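Local coordinates for protein acidocalcisomal pyrophosphatase (Trypanosoma brucei brucei, PDB 5CUY) that probably hydrolyses inorganic pyrophosphate to phosphate with the help of magnesium, as a soluble enzyme of the acidocalcisome, at residues T35-G40 and S60-A65; E49-A54 and K78-R83; Y181-F186 and N247-D252; R235-I240 and R259-G264. The protein carries 1 engineered substitution. One frame throughout, in Å; residues are numbered along the deposited sequence.

Contact 1 of 4, residues T35-G40 and S60-A65; sequences TNISTG and SELDLA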
# COMPACT_ATOMS: atom_id res chain seq x y z
N THR D 35 14.48 -2.90 37.06
CA THR D 35 14.41 -3.65 38.29
C THR D 35 15.57 -4.61 38.54
O THR D 35 16.53 -4.68 37.78
CB THR D 35 13.08 -4.43 38.33
OG1 THR D 35 12.51 -4.46 37.01
CG2 THR D 35 12.11 -3.79 39.33
N ASN D 36 15.47 -5.33 39.65
CA ASN D 36 16.43 -6.34 40.05
C ASN D 36 16.26 -7.52 39.13
O ASN D 36 15.21 -7.69 38.48
CB ASN D 36 16.10 -6.85 41.45
CG ASN D 36 16.82 -6.12 42.55
OD1 ASN D 36 17.39 -5.03 42.34
ND2 ASN D 36 16.78 -6.69 43.74
N ILE D 37 17.27 -8.37 39.08
CA ILE D 37 17.10 -9.57 38.29
C ILE D 37 16.25 -10.37 39.26
O ILE D 37 16.56 -10.51 40.48
CB ILE D 37 18.43 -10.26 37.99
CG1 ILE D 37 19.13 -9.51 36.85
CG2 ILE D 37 18.17 -11.69 37.62
CD1 ILE D 37 20.59 -9.72 36.78
N SER D 38 15.13 -10.85 38.75
CA SER D 38 14.24 -11.56 39.59
C SER D 38 14.43 -13.03 39.44
O SER D 38 14.98 -13.50 38.47
CB SER D 38 12.82 -11.14 39.29
OG SER D 38 11.95 -12.23 39.52
N THR D 39 13.95 -13.74 40.44
CA THR D 39 14.03 -15.17 40.55
C THR D 39 13.03 -16.00 39.71
O THR D 39 13.34 -17.13 39.26
CB THR D 39 13.86 -15.51 42.07
OG1 THR D 39 15.04 -16.16 42.55
CG2 THR D 39 12.64 -16.34 42.33
N GLY D 40 11.83 -15.45 39.49
CA GLY D 40 10.84 -16.24 38.79
C GLY D 40 10.11 -17.22 39.74
O GLY D 40 9.31 -18.04 39.29
N SER D 60 19.83 -0.20 37.26
CA SER D 60 19.28 -1.43 37.76
C SER D 60 20.03 -2.70 37.31
O SER D 60 20.73 -2.70 36.29
CB SER D 60 17.82 -1.51 37.34
OG SER D 60 17.69 -1.54 35.93
N GLU D 61 19.86 -3.78 38.06
CA GLU D 61 20.48 -5.04 37.71
C GLU D 61 20.17 -5.50 36.26
O GLU D 61 21.04 -5.84 35.46
CB GLU D 61 20.01 -6.09 38.71
CG GLU D 61 20.67 -6.01 40.06
CD GLU D 61 20.16 -7.07 41.04
OE1 GLU D 61 20.72 -7.16 42.15
OE2 GLU D 61 19.20 -7.81 40.72
N LEU D 62 18.89 -5.51 35.94
CA LEU D 62 18.40 -5.88 34.64
C LEU D 62 19.00 -4.95 33.56
O LEU D 62 19.45 -5.43 32.52
CB LEU D 62 16.89 -5.80 34.68
CG LEU D 62 16.07 -6.86 33.95
CD1 LEU D 62 16.96 -8.01 33.44
CD2 LEU D 62 14.98 -7.32 34.94
N ASP D 63 19.05 -3.64 33.81
CA ASP D 63 19.65 -2.75 32.81
C ASP D 63 21.15 -3.03 32.66
O ASP D 63 21.70 -2.86 31.56
CB ASP D 63 19.49 -1.25 33.15
CG ASP D 63 18.18 -0.64 32.64
OD1 ASP D 63 17.54 -1.19 31.74
OD2 ASP D 63 17.79 0.42 33.16
N LEU D 64 21.81 -3.42 33.76
CA LEU D 64 23.23 -3.73 33.65
C LEU D 64 23.37 -5.04 32.88
O LEU D 64 24.28 -5.21 32.05
CB LEU D 64 23.90 -3.89 35.01
CG LEU D 64 24.44 -2.62 35.64
CD1 LEU D 64 24.92 -2.97 37.05
CD2 LEU D 64 25.56 -1.97 34.80
N ALA D 65 22.46 -5.97 33.15
CA ALA D 65 22.52 -7.22 32.45
C ALA D 65 22.24 -7.00 30.96
O ALA D 65 22.86 -7.65 30.11
CB ALA D 65 21.47 -8.21 33.02
O HOH W 1 18.47 -3.50 40.45
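L62 N donates to T35 O at 3.1 Å, and the bond is straight, 168° at the hydrogen. It ties the loop at 35-40 to the first turn of the helix at 60-65. A second bond runs from I37 N to E61 OE2 at 2.6 Å. Here E61 uses its anti lone pair, the one facing away from OE1. Its chain, extended beyond CG, crosses I37 at about a right angle and puts OE2 at this N-H.

A water adds a third polar link. It donates to N36 OD1 and accepts from E61 N at 2.8 Å, an N-H of the first helical turn. The amide of N36 lies stacked on the carboxylate of E61, with the two planes 18° apart. N36 CB sits 3.3 Å from E61 OE2.

The apolar part is small. The CG1 branch of I37 lies beside its own backbone N (chi1 -78°) and runs to the helix. I37 CD1 meets A65 CB at 4.1 Å, and I37 CG1 lies 4.3 Å from L62 CD1. A second subunit packs its Y177 on L62 and its F260 on A65.

S60 is the N-cap of the helix. Its OG accepts from D63 N at 3.3 Å and is also hydrogen-bonded to H33 O.

Both carboxylate oxygens of E61 have partners outside the two segments as well, which probably favours the charged form. The loop lies between helix 61-67 and helix 74-86, whose I80 touches I37 and E61.

Contact 2 of 4, residues E49-A54 and K78-R83; sequences EPIQEA and KKIMSR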
# COMPACT_ATOMS: atom_id res chain seq x y z
N GLU D 49 18.07 -6.63 48.10
CA GLU D 49 18.71 -5.37 47.87
C GLU D 49 19.46 -5.66 46.60
O GLU D 49 19.95 -6.77 46.43
CB GLU D 49 19.69 -5.05 49.02
CG GLU D 49 19.57 -3.62 49.57
CD GLU D 49 18.10 -3.16 49.67
OE1 GLU D 49 17.81 -2.03 49.18
OE2 GLU D 49 17.26 -3.94 50.21
N PRO D 50 19.56 -4.68 45.70
CA PRO D 50 20.28 -4.89 44.45
C PRO D 50 21.74 -5.12 44.74
O PRO D 50 22.24 -4.70 45.77
CB PRO D 50 20.05 -3.58 43.72
CG PRO D 50 19.98 -2.60 44.85
CD PRO D 50 19.12 -3.29 45.85
N ILE D 51 22.42 -5.80 43.83
CA ILE D 51 23.83 -6.04 44.02
C ILE D 51 24.63 -4.72 44.04
O ILE D 51 24.16 -3.67 43.56
CB ILE D 51 24.39 -6.99 42.91
CG1 ILE D 51 24.31 -6.33 41.53
CG2 ILE D 51 23.64 -8.30 42.94
CD1 ILE D 51 24.85 -7.25 40.43
N GLN D 52 25.83 -4.77 44.60
CA GLN D 52 26.65 -3.57 44.74
C GLN D 52 26.89 -2.80 43.47
O GLN D 52 26.83 -1.57 43.49
CB GLN D 52 28.01 -3.87 45.42
CG GLN D 52 28.72 -2.63 45.95
CD GLN D 52 27.83 -1.79 46.90
OE1 GLN D 52 27.23 -2.30 47.86
NE2 GLN D 52 27.75 -0.48 46.61
N GLU D 53 27.18 -3.49 42.38
CA GLU D 53 27.39 -2.79 41.10
C GLU D 53 26.18 -1.90 40.70
O GLU D 53 26.35 -0.71 40.33
CB GLU D 53 27.68 -3.80 39.98
CG GLU D 53 29.00 -4.57 40.15
CD GLU D 53 29.00 -5.56 41.31
OE1 GLU D 53 27.93 -5.86 41.88
OE2 GLU D 53 30.11 -6.06 41.64
N ALA D 54 24.97 -2.45 40.79
CA ALA D 54 23.79 -1.66 40.45
C ALA D 54 23.79 -0.43 41.35
O ALA D 54 23.66 0.72 40.88
CB ALA D 54 22.52 -2.50 40.67
N LYS D 78 27.33 -15.16 41.49
CA LYS D 78 27.13 -15.86 42.76
C LYS D 78 25.98 -15.24 43.56
O LYS D 78 25.18 -15.97 44.17
CB LYS D 78 28.41 -15.84 43.62
CG LYS D 78 28.43 -16.88 44.78
CD LYS D 78 29.62 -16.65 45.70
CE LYS D 78 29.66 -17.62 46.89
NZ LYS D 78 30.43 -17.03 48.04
N LYS D 79 25.92 -13.91 43.55
CA LYS D 79 24.88 -13.21 44.25
C LYS D 79 23.50 -13.64 43.71
O LYS D 79 22.63 -14.06 44.48
CB LYS D 79 25.07 -11.72 44.08
CG LYS D 79 26.27 -11.18 44.80
CD LYS D 79 25.90 -10.54 46.14
CE LYS D 79 27.13 -10.03 46.97
NZ LYS D 79 27.79 -11.09 47.80
N ILE D 80 23.34 -13.57 42.38
CA ILE D 80 22.09 -13.90 41.72
C ILE D 80 21.77 -15.38 41.91
O ILE D 80 20.62 -15.79 42.04
CB ILE D 80 22.20 -13.61 40.21
CG1 ILE D 80 22.58 -12.15 40.01
CG2 ILE D 80 20.95 -13.96 39.51
CD1 ILE D 80 21.55 -11.18 40.44
N MET D 81 22.81 -16.19 41.88
CA MET D 81 22.63 -17.61 42.04
C MET D 81 22.15 -17.95 43.44
O MET D 81 21.26 -18.77 43.61
CB MET D 81 23.93 -18.36 41.76
CG MET D 81 24.30 -18.48 40.30
SD MET D 81 23.19 -19.46 39.33
CE MET D 81 23.77 -21.13 39.66
N SER D 82 22.72 -17.32 44.46
CA SER D 82 22.27 -17.69 45.79
C SER D 82 20.85 -17.20 46.04
O SER D 82 20.12 -17.80 46.86
CB SER D 82 23.24 -17.20 46.87
OG SER D 82 22.79 -16.00 47.42
N ARG D 83 20.45 -16.13 45.32
CA ARG D 83 19.08 -15.62 45.47
C ARG D 83 18.07 -16.61 44.89
O ARG D 83 16.91 -16.63 45.27
CB ARG D 83 18.91 -14.29 44.76
CG ARG D 83 19.06 -13.14 45.68
CD ARG D 83 19.73 -11.93 45.00
NE ARG D 83 18.97 -11.42 43.86
CZ ARG D 83 19.23 -10.29 43.22
NH1 ARG D 83 20.23 -9.52 43.61
NH2 ARG D 83 18.50 -9.97 42.18
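I51 lays its CG2 methyl over the helix at 78-83, in the angle between K79, I80 and R83. The methyl is 3.9 Å from K79 CB and 4.3 Å from I80 CD1. R83 NH1 is 3.7 Å from the same I51 CG2. The side chains of I51 and R83 cross at about a right angle. With CG1 placed between the backbone N and the carbonyl carbon (chi1 65°), the CG2 methyl is left facing the helix.

The contact is thin and rests on van der Waals packing. K79 offers only the root of its side chain, since its chain bends at chi2 and chi4 and its end leads away.

R83 bends at chi2 and chi3, and I80 CD1 lies 3.6 Å above one face of its guanidinium, toward the rim. The group is anchored outside the pair. NH2 forms a salt bridge with E61 OE2 and a hydrogen bond to I37 O. These two acceptors limit its rotation.

I51 is the N-cap residue of helix 52-57, and its own N donates to E61 OE1. One glutamate therefore serves both I51 and R83. F72 and M76 also touch I51. The contact sets the start of helix 52-57 against the middle of helix 74-86, with helix 61-67 packed against both through E61.

Contact 3 of 4, residues Y181-F186 and N247-D252; sequences YRVLYF and NPIKQD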
# COMPACT_ATOMS: atom_id res chain seq x y z
N TYR D 181 -19.58 -20.90 -25.96
CA TYR D 181 -18.73 -20.51 -24.85
C TYR D 181 -19.06 -21.11 -23.45
O TYR D 181 -20.19 -21.14 -22.98
CB TYR D 181 -18.67 -18.98 -24.79
CG TYR D 181 -17.63 -18.48 -23.86
CD1 TYR D 181 -16.28 -18.58 -24.16
CD2 TYR D 181 -17.99 -17.99 -22.60
CE1 TYR D 181 -15.31 -18.21 -23.23
CE2 TYR D 181 -17.04 -17.61 -21.65
CZ TYR D 181 -15.71 -17.73 -21.97
OH TYR D 181 -14.80 -17.43 -20.98
N ARG D 182 -18.05 -21.62 -22.79
CA ARG D 182 -18.22 -22.18 -21.49
C ARG D 182 -16.89 -22.10 -20.77
O ARG D 182 -15.84 -22.27 -21.39
CB ARG D 182 -18.63 -23.65 -21.56
CG ARG D 182 -20.03 -23.93 -22.07
CD ARG D 182 -21.09 -23.52 -21.06
NE ARG D 182 -22.45 -23.84 -21.47
CZ ARG D 182 -23.05 -23.41 -22.59
NH1 ARG D 182 -22.40 -22.61 -23.46
NH2 ARG D 182 -24.32 -23.76 -22.83
N VAL D 183 -16.93 -21.83 -19.47
CA VAL D 183 -15.73 -21.84 -18.65
C VAL D 183 -15.94 -23.06 -17.75
O VAL D 183 -16.90 -23.10 -17.00
CB VAL D 183 -15.64 -20.60 -17.80
CG1 VAL D 183 -14.46 -20.72 -16.83
CG2 VAL D 183 -15.49 -19.39 -18.68
N LEU D 184 -15.06 -24.06 -17.85
CA LEU D 184 -15.16 -25.28 -17.03
C LEU D 184 -14.15 -25.32 -15.87
O LEU D 184 -13.13 -24.67 -15.91
CB LEU D 184 -14.95 -26.53 -17.91
CG LEU D 184 -15.67 -26.66 -19.27
CD1 LEU D 184 -15.79 -28.14 -19.62
CD2 LEU D 184 -17.02 -26.07 -19.22
N TYR D 185 -14.45 -26.11 -14.84
CA TYR D 185 -13.57 -26.22 -13.67
C TYR D 185 -13.09 -27.61 -13.34
O TYR D 185 -13.82 -28.60 -13.48
CB TYR D 185 -14.25 -25.68 -12.42
CG TYR D 185 -14.62 -24.23 -12.50
CD1 TYR D 185 -15.68 -23.80 -13.30
CD2 TYR D 185 -13.87 -23.28 -11.84
CE1 TYR D 185 -15.97 -22.45 -13.44
CE2 TYR D 185 -14.15 -21.95 -11.97
CZ TYR D 185 -15.20 -21.55 -12.77
OH TYR D 185 -15.52 -20.23 -12.82
N PHE D 186 -11.88 -27.70 -12.84
CA PHE D 186 -11.35 -29.00 -12.46
C PHE D 186 -10.50 -28.84 -11.24
O PHE D 186 -10.13 -27.72 -10.87
CB PHE D 186 -10.49 -29.61 -13.58
CG PHE D 186 -11.18 -29.71 -14.90
CD1 PHE D 186 -11.19 -28.63 -15.77
CD2 PHE D 186 -11.86 -30.87 -15.25
CE1 PHE D 186 -11.88 -28.69 -16.98
CE2 PHE D 186 -12.56 -30.95 -16.45
CZ PHE D 186 -12.57 -29.85 -17.31
N ASN D 247 -22.19 -27.36 -13.58
CA ASN D 247 -22.46 -25.93 -13.54
C ASN D 247 -21.31 -25.02 -13.96
O ASN D 247 -20.77 -24.31 -13.14
CB ASN D 247 -22.93 -25.47 -12.15
CG ASN D 247 -23.78 -26.51 -11.45
OD1 ASN D 247 -23.29 -27.22 -10.57
ND2 ASN D 247 -25.05 -26.61 -11.85
N PRO D 248 -20.92 -25.07 -15.23
CA PRO D 248 -19.85 -24.24 -15.77
C PRO D 248 -20.43 -22.85 -16.04
O PRO D 248 -21.67 -22.67 -16.11
CB PRO D 248 -19.56 -24.90 -17.09
CG PRO D 248 -20.96 -25.32 -17.51
CD PRO D 248 -21.42 -26.00 -16.27
N ILE D 249 -19.57 -21.86 -16.21
CA ILE D 249 -20.08 -20.55 -16.52
C ILE D 249 -20.46 -20.53 -18.01
O ILE D 249 -19.77 -21.15 -18.82
CB ILE D 249 -19.05 -19.48 -16.21
CG1 ILE D 249 -19.02 -19.29 -14.70
CG2 ILE D 249 -19.40 -18.18 -16.93
CD1 ILE D 249 -17.92 -18.50 -14.21
N LYS D 250 -21.60 -19.90 -18.34
CA LYS D 250 -22.05 -19.76 -19.72
C LYS D 250 -22.45 -18.32 -19.93
O LYS D 250 -22.79 -17.63 -18.99
CB LYS D 250 -23.25 -20.68 -20.04
CG LYS D 250 -24.33 -20.65 -19.04
CD LYS D 250 -25.57 -20.02 -19.57
CE LYS D 250 -26.52 -21.06 -20.14
NZ LYS D 250 -28.00 -20.66 -20.05
N GLN D 251 -22.35 -17.86 -21.16
CA GLN D 251 -22.72 -16.52 -21.49
C GLN D 251 -24.26 -16.46 -21.64
O GLN D 251 -24.92 -17.47 -21.89
CB GLN D 251 -22.04 -16.11 -22.78
CG GLN D 251 -22.34 -14.72 -23.21
CD GLN D 251 -21.23 -14.16 -24.08
OE1 GLN D 251 -20.34 -14.89 -24.51
NE2 GLN D 251 -21.28 -12.85 -24.33
N ASP D 252 -24.81 -15.26 -21.48
CA ASP D 252 -26.24 -15.08 -21.60
C ASP D 252 -26.65 -14.78 -23.04
O ASP D 252 -26.57 -13.67 -23.53
CB ASP D 252 -26.71 -13.97 -20.66
CG ASP D 252 -28.21 -13.91 -20.58
OD1 ASP D 252 -28.85 -14.51 -21.46
OD2 ASP D 252 -28.74 -13.25 -19.65
O HOH W 2 -22.04 -19.47 -24.08
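Two antiparallel neighbours of a beta sheet meet here, strand 182-189 and strand 249-254. Their short segments run at 179° to each other with axes 4.9 Å apart. V183 and I249 form a hydrogen-bonded pair. V183 N donates to I249 O at 3.0 Å, and I249 N returns a bond to V183 O. R182 CA adds a CA-H...O contact to I249 O.

On one face, V183 CB and I249 CB are 3.9 Å apart. I249 CD1 reaches the edge of the Y185 ring, 3.3 Å from Y185 OH. That hydroxyl is hydrogen-bonded to G308 O.

The other face carries R182 and K250, side by side and pointing the same way. R182 bends at chi2 (-71°), and its guanidinium leans toward the neighbouring strand. K250 CB lies 3.5 Å above one face of the group, offset toward its rim. P248 CG comes in at the edge. R182 NH1 also donates to Y181 O at 2.7 Å, from above the carbonyl plane. NH2 makes a salt bridge with E244, and NH1 also bonds P179 O. The ends of R182 and K250 carry like charges, but R182 NH2 and K250 NZ stay 5.6 Å apart.

Further along, L184 CD2 lies 3.5 Å from P248 CB. A water donates to Y181 O and accepts weakly from Q251 N. Strand 182-189 also pairs with 166-173 and 195-198, and strand 249-254 pairs in turn with 238-240. The contact is thus an interior seam of an antiparallel sheet.

Contact 4 of 4, residues R235-I240 and R259-G264; sequences RAKFEI and RFYKHG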
# COMPACT_ATOMS: atom_id res chain seq x y z
N ARG D 235 -20.02 -5.22 -19.56
CA ARG D 235 -21.46 -5.24 -19.47
C ARG D 235 -22.09 -6.45 -20.14
O ARG D 235 -23.31 -6.55 -20.25
CB ARG D 235 -22.03 -3.95 -20.06
CG ARG D 235 -22.00 -3.91 -21.57
CD ARG D 235 -22.61 -2.65 -22.07
NE ARG D 235 -21.85 -1.48 -21.63
CZ ARG D 235 -22.35 -0.26 -21.56
NH1 ARG D 235 -23.63 -0.07 -21.91
NH2 ARG D 235 -21.58 0.75 -21.16
N ALA D 236 -21.26 -7.37 -20.59
CA ALA D 236 -21.73 -8.62 -21.21
C ALA D 236 -22.11 -9.60 -20.11
O ALA D 236 -21.32 -9.92 -19.22
CB ALA D 236 -20.65 -9.21 -22.10
N LYS D 237 -23.34 -10.09 -20.19
CA LYS D 237 -23.85 -10.99 -19.17
C LYS D 237 -23.36 -12.43 -19.22
O LYS D 237 -23.49 -13.09 -20.26
CB LYS D 237 -25.38 -10.99 -19.23
CG LYS D 237 -26.10 -9.65 -18.92
CD LYS D 237 -27.59 -9.95 -18.75
CE LYS D 237 -28.44 -8.81 -18.18
NZ LYS D 237 -29.89 -9.29 -18.06
N PHE D 238 -22.81 -12.91 -18.11
CA PHE D 238 -22.36 -14.31 -17.97
C PHE D 238 -22.94 -14.80 -16.65
O PHE D 238 -23.26 -13.99 -15.80
CB PHE D 238 -20.85 -14.41 -17.89
CG PHE D 238 -20.15 -13.99 -19.11
CD1 PHE D 238 -19.84 -12.64 -19.32
CD2 PHE D 238 -19.75 -14.92 -20.06
CE1 PHE D 238 -19.14 -12.26 -20.47
CE2 PHE D 238 -19.05 -14.54 -21.21
CZ PHE D 238 -18.74 -13.22 -21.42
N GLU D 239 -23.04 -16.12 -16.47
CA GLU D 239 -23.59 -16.72 -15.24
C GLU D 239 -23.23 -18.21 -14.99
O GLU D 239 -22.89 -18.96 -15.91
CB GLU D 239 -25.10 -16.63 -15.27
CG GLU D 239 -25.69 -17.71 -16.16
CD GLU D 239 -27.16 -17.53 -16.48
OE1 GLU D 239 -27.92 -18.52 -16.28
OE2 GLU D 239 -27.53 -16.41 -16.94
N ILE D 240 -23.33 -18.63 -13.74
CA ILE D 240 -23.08 -20.02 -13.39
C ILE D 240 -24.29 -20.76 -13.94
O ILE D 240 -25.41 -20.34 -13.73
CB ILE D 240 -23.03 -20.26 -11.87
CG1 ILE D 240 -21.72 -19.72 -11.28
CG2 ILE D 240 -23.13 -21.71 -11.58
CD1 ILE D 240 -21.69 -19.75 -9.76
N ARG D 259 -26.64 -11.12 -24.55
CA ARG D 259 -27.31 -10.10 -23.75
C ARG D 259 -26.33 -9.22 -22.97
O ARG D 259 -25.20 -9.63 -22.69
CB ARG D 259 -28.24 -10.77 -22.78
CG ARG D 259 -29.34 -11.56 -23.42
CD ARG D 259 -30.60 -11.23 -22.69
NE ARG D 259 -31.36 -12.40 -22.30
CZ ARG D 259 -32.09 -12.46 -21.19
NH1 ARG D 259 -32.13 -11.40 -20.36
NH2 ARG D 259 -32.81 -13.55 -20.92
N PHE D 260 -26.77 -8.03 -22.60
CA PHE D 260 -25.92 -7.08 -21.89
C PHE D 260 -26.74 -6.23 -20.96
O PHE D 260 -27.96 -6.13 -21.14
CB PHE D 260 -25.26 -6.13 -22.87
CG PHE D 260 -24.50 -6.81 -23.95
CD1 PHE D 260 -25.15 -7.33 -25.06
CD2 PHE D 260 -23.12 -6.91 -23.87
CE1 PHE D 260 -24.44 -7.94 -26.07
CE2 PHE D 260 -22.40 -7.51 -24.87
CZ PHE D 260 -23.05 -8.03 -25.98
N TYR D 261 -26.10 -5.61 -19.98
CA TYR D 261 -26.80 -4.66 -19.12
C TYR D 261 -26.93 -3.38 -20.00
O TYR D 261 -25.93 -2.87 -20.50
CB TYR D 261 -25.96 -4.38 -17.88
CG TYR D 261 -26.06 -5.47 -16.87
CD1 TYR D 261 -27.27 -5.77 -16.27
CD2 TYR D 261 -24.95 -6.20 -16.51
CE1 TYR D 261 -27.37 -6.79 -15.31
CE2 TYR D 261 -25.05 -7.22 -15.56
CZ TYR D 261 -26.27 -7.50 -14.97
OH TYR D 261 -26.39 -8.51 -14.06
N LYS D 262 -28.12 -2.84 -20.23
CA LYS D 262 -28.15 -1.66 -21.10
C LYS D 262 -27.82 -0.33 -20.43
O LYS D 262 -27.32 0.61 -21.06
CB LYS D 262 -29.48 -1.58 -21.86
CG LYS D 262 -29.61 -2.62 -22.99
CD LYS D 262 -28.35 -2.68 -23.87
CE LYS D 262 -28.49 -3.66 -25.07
NZ LYS D 262 -29.22 -3.13 -26.30
N HIS D 263 -28.07 -0.28 -19.13
CA HIS D 263 -27.80 0.86 -18.28
C HIS D 263 -26.34 1.34 -18.38
O HIS D 263 -26.07 2.55 -18.35
CB HIS D 263 -28.12 0.50 -16.83
CG HIS D 263 -27.80 1.59 -15.84
ND1 HIS D 263 -28.39 2.83 -15.88
CD2 HIS D 263 -26.97 1.59 -14.77
CE1 HIS D 263 -27.95 3.56 -14.87
NE2 HIS D 263 -27.09 2.83 -14.18
N GLY D 264 -25.41 0.40 -18.47
CA GLY D 264 -24.00 0.77 -18.56
C GLY D 264 -23.14 -0.35 -18.00
O GLY D 264 -23.67 -1.39 -17.65
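K237 lies across the ring of Y261 at about a right angle. Its CE stands over one face, 4.0 Å from the centroid, a CH-pi contact. The chain is extended beyond CG, which carries CE out to the ring. Its NZ comes 3.8 Å from R259 NH1, a pair of like charges.

A236 CB packs on F260 CE2 at 3.7 Å. R235 CG meets the same ring at F260 CD2. G264 CA covers one face of the R235 guanidinium, 3.1 Å above its plane and toward the rim.

The backbones fix these positions. Y261 N donates to R235 O at 3.0 Å. K237 N donates to R259 O at 3.1 Å, nearly straight at 171°.

Farther out, R235 NE forms a salt bridge with D265, and its NH2 bonds H263 O of the fourth subunit. W364 meets Y261 edge-to-face. F260 packs on A66 of the second subunit.

The Y261 side chain lies about 9 Å from the bound magnesium ion, which is held by D291, D296 and D328. The closeness of K237 NZ and R259 NH1 would concentrate positive charge there, which D252, in a long, weak ion pair with R259, may partly offset.

Contacts 1 and 2 form one unit, with centres 9 Å apart. The R83 guanidinium of contact 2 bridges to E61 and I37 of contact 1. Contacts 3 and 4 form another, 15 Å apart between centres, in the sheet where strands 238-240 and 249-254 are neighbours. K250 N lies 2.9 Å from E239 O. The two units are far apart in the chain, about 55 Å or more between nearest atoms. Contacts 1 and 2 lie away from the metal site. Contact 4 comes closer, with the Y261 side chain about 8 Å from those of D296 and D328, while the side chain of I249 in contact 3 is about 11 Å from that of D296.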